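Local coordinates for putative aspartate aminotransferase (Thermus thermophilus, PDB 1IUG), which binds pyridoxal 5'-phosphate and probably transfers amino groups between amino acids, such as aspartate, and 2-oxo acids, as a class-V aminotransferase, at residues L171-S183 and G192-E204. Numbering follows the deposited sequence.
Sequences LEAMGVDAAASGS and GLGFVALSPRALE
Ser-199 holds OG between its backbone N and carbonyl carbon (chi1 68°), where it meets Asp-177 O, while CG of Asp-177 lies beside its own backbone N (chi1 -58°), presenting the carboxylate to Arg-201. Both groups lie at the open end of an antiparallel beta hairpin, strands 178-182 and 193-198, in the seven-stranded mixed sheet of the class-V aminotransferase fold. Asp-177 O takes two donors: Ser-199 N at 2.9 Å, and Ser-199 OG, also at 2.9 Å, in the carbonyl plane on a lone pair. The same OG accepts from Ala-202 N (3.3 Å), an N-cap bond for helix 200-204. With an alanine here, Ala-202 N would probably lose its capping acceptor and Asp-177 O one of its two donors. Asp-177 OD1 forms a salt bridge to Arg-201 NH1 (2.8 Å), the carboxylate and guanidinium planes 30° apart; NH1 also donates to Gly-154 O, and Val-156 N holds OD2. Along the strands, paired bonds link Ala-179 with Ala-197 and Ser-181 with Phe-195. Helix 60-71 packs on the face of Ala-178, Ala-180 and Val-196, helix 30-47 on that of Ala-179, Ser-181, Phe-195 and Ala-197. Near the connecting loop, the Phe-195 ring sets CE1 3.6 Å from Gly-182 C, with Gly-182 O at its edge, in plane.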
# COMPACT_ATOMS: atom_id res chain seq x y z
N LEU A 171 7.73 15.47 17.57
CA LEU A 171 7.16 14.40 18.37
C LEU A 171 7.31 14.69 19.86
O LEU A 171 6.49 15.41 20.43
CB LEU A 171 7.78 13.05 18.01
CG LEU A 171 6.80 12.07 17.35
CD1 LEU A 171 6.17 12.70 16.13
CD2 LEU A 171 7.54 10.80 16.96
N GLU A 172 8.38 14.18 20.47
CA GLU A 172 8.61 14.39 21.90
C GLU A 172 8.65 15.85 22.34
O GLU A 172 8.18 16.19 23.42
CB GLU A 172 9.86 13.63 22.39
CG GLU A 172 11.14 13.83 21.59
CD GLU A 172 11.35 12.78 20.50
OE1 GLU A 172 12.51 12.35 20.30
OE2 GLU A 172 10.38 12.38 19.84
N ALA A 173 9.15 16.73 21.47
CA ALA A 173 9.22 18.15 21.79
C ALA A 173 7.83 18.78 21.93
O ALA A 173 7.68 19.81 22.58
CB ALA A 173 10.02 18.89 20.74
N MET A 174 6.82 18.16 21.32
CA MET A 174 5.45 18.65 21.42
C MET A 174 4.62 17.77 22.36
O MET A 174 3.41 17.96 22.48
CB MET A 174 4.77 18.71 20.04
CG MET A 174 5.40 19.70 19.07
SD MET A 174 4.28 20.20 17.72
CE MET A 174 3.58 18.66 17.25
N GLY A 175 5.27 16.82 23.02
CA GLY A 175 4.58 15.93 23.94
C GLY A 175 3.89 14.76 23.24
O GLY A 175 3.15 14.01 23.86
N VAL A 176 4.14 14.62 21.94
CA VAL A 176 3.53 13.55 21.16
C VAL A 176 4.44 12.32 21.13
O VAL A 176 5.63 12.42 20.85
CB VAL A 176 3.23 14.02 19.72
CG1 VAL A 176 2.61 12.89 18.91
CG2 VAL A 176 2.28 15.22 19.76
N ASP A 177 3.87 11.16 21.45
CA ASP A 177 4.64 9.92 21.48
C ASP A 177 4.72 9.22 20.13
O ASP A 177 5.74 8.60 19.81
CB ASP A 177 4.07 8.97 22.53
CG ASP A 177 4.08 9.58 23.92
OD1 ASP A 177 5.18 9.77 24.46
OD2 ASP A 177 2.99 9.89 24.44
N ALA A 178 3.66 9.32 19.34
CA ALA A 178 3.63 8.68 18.03
C ALA A 178 2.78 9.47 17.06
O ALA A 178 1.82 10.14 17.45
CB ALA A 178 3.12 7.24 18.14
N ALA A 179 3.12 9.38 15.78
CA ALA A 179 2.38 10.11 14.75
C ALA A 179 2.30 9.33 13.45
O ALA A 179 3.12 8.45 13.18
CB ALA A 179 3.04 11.47 14.51
N ALA A 180 1.28 9.64 12.65
CA ALA A 180 1.09 8.99 11.37
C ALA A 180 0.93 10.06 10.29
O ALA A 180 0.39 11.14 10.53
CB ALA A 180 -0.14 8.09 11.40
N SER A 181 1.45 9.76 9.10
CA SER A 181 1.36 10.65 7.97
C SER A 181 1.32 9.81 6.70
O SER A 181 1.43 8.58 6.76
CB SER A 181 2.54 11.62 7.93
OG SER A 181 2.32 12.61 6.94
N GLY A 182 1.15 10.47 5.56
CA GLY A 182 1.10 9.78 4.28
C GLY A 182 1.92 10.50 3.23
O GLY A 182 2.46 11.58 3.48
N SER A 183 1.97 9.93 2.03
CA SER A 183 2.75 10.50 0.95
C SER A 183 2.08 11.51 0.01
O SER A 183 2.77 12.32 -0.60
CB SER A 183 3.37 9.37 0.12
OG SER A 183 2.36 8.52 -0.39
N GLY A 192 0.21 5.99 -1.75
CA GLY A 192 0.82 4.68 -1.74
C GLY A 192 1.70 4.37 -0.54
O GLY A 192 2.04 3.21 -0.31
N LEU A 193 2.10 5.40 0.20
CA LEU A 193 2.93 5.20 1.39
C LEU A 193 2.31 5.84 2.62
O LEU A 193 1.63 6.86 2.53
CB LEU A 193 4.34 5.78 1.19
CG LEU A 193 5.25 5.21 0.11
CD1 LEU A 193 6.58 5.95 0.14
CD2 LEU A 193 5.47 3.71 0.33
N GLY A 194 2.52 5.20 3.77
CA GLY A 194 2.05 5.70 5.04
C GLY A 194 3.25 5.65 5.97
O GLY A 194 4.12 4.79 5.80
N PHE A 195 3.34 6.57 6.92
CA PHE A 195 4.47 6.59 7.84
C PHE A 195 4.04 6.60 9.31
O PHE A 195 3.10 7.31 9.69
CB PHE A 195 5.37 7.80 7.58
CG PHE A 195 5.66 8.04 6.14
CD1 PHE A 195 4.96 9.01 5.43
CD2 PHE A 195 6.61 7.27 5.47
CE1 PHE A 195 5.20 9.22 4.08
CE2 PHE A 195 6.86 7.47 4.11
CZ PHE A 195 6.15 8.44 3.42
N VAL A 196 4.72 5.80 10.11
CA VAL A 196 4.46 5.74 11.54
C VAL A 196 5.76 6.16 12.23
O VAL A 196 6.79 5.50 12.10
CB VAL A 196 4.08 4.32 12.02
CG1 VAL A 196 3.84 4.34 13.53
CG2 VAL A 196 2.84 3.83 11.31
N ALA A 197 5.71 7.32 12.87
CA ALA A 197 6.85 7.86 13.59
C ALA A 197 6.66 7.53 15.06
O ALA A 197 5.61 7.81 15.64
CB ALA A 197 6.96 9.36 13.38
N LEU A 198 7.68 6.91 15.66
CA LEU A 198 7.65 6.51 17.06
C LEU A 198 8.79 7.15 17.84
O LEU A 198 9.96 6.99 17.49
CB LEU A 198 7.75 4.99 17.17
CG LEU A 198 6.68 4.15 16.46
CD1 LEU A 198 7.17 2.73 16.28
CD2 LEU A 198 5.38 4.19 17.24
N SER A 199 8.45 7.86 18.91
CA SER A 199 9.44 8.50 19.77
C SER A 199 10.12 7.41 20.61
O SER A 199 9.64 6.26 20.67
CB SER A 199 8.75 9.50 20.71
OG SER A 199 7.93 8.83 21.66
N PRO A 200 11.26 7.74 21.25
CA PRO A 200 11.97 6.75 22.07
C PRO A 200 11.04 6.17 23.15
O PRO A 200 11.05 4.98 23.42
CB PRO A 200 13.10 7.58 22.69
CG PRO A 200 13.41 8.56 21.59
CD PRO A 200 12.03 8.99 21.16
N ARG A 201 10.21 7.05 23.70
CA ARG A 201 9.22 6.72 24.72
C ARG A 201 8.30 5.61 24.19
O ARG A 201 8.13 4.57 24.82
CB ARG A 201 8.42 8.00 25.01
CG ARG A 201 7.97 8.27 26.45
CD ARG A 201 7.05 7.22 27.02
NE ARG A 201 6.30 7.74 28.17
CZ ARG A 201 5.12 8.35 28.08
NH1 ARG A 201 4.54 8.54 26.91
NH2 ARG A 201 4.50 8.74 29.18
N ALA A 202 7.76 5.83 22.99
CA ALA A 202 6.85 4.88 22.35
C ALA A 202 7.51 3.55 21.97
O ALA A 202 6.86 2.50 22.03
CB ALA A 202 6.21 5.52 21.12
N LEU A 203 8.78 3.60 21.60
CA LEU A 203 9.52 2.40 21.22
C LEU A 203 9.61 1.37 22.34
O LEU A 203 9.55 0.17 22.09
CB LEU A 203 10.92 2.77 20.72
CG LEU A 203 11.00 3.51 19.37
CD1 LEU A 203 12.42 4.03 19.13
CD2 LEU A 203 10.57 2.59 18.24
N GLU A 204 9.73 1.85 23.58
CA GLU A 204 9.82 0.97 24.75
C GLU A 204 8.46 0.44 25.17
O GLU A 204 8.36 -0.57 25.87
CB GLU A 204 10.44 1.72 25.93
CG GLU A 204 11.82 2.30 25.65
CD GLU A 204 12.33 3.16 26.79
OE1 GLU A 204 13.33 2.76 27.43
OE2 GLU A 204 11.74 4.23 27.05
O HOH W 1 7.34 11.37 23.81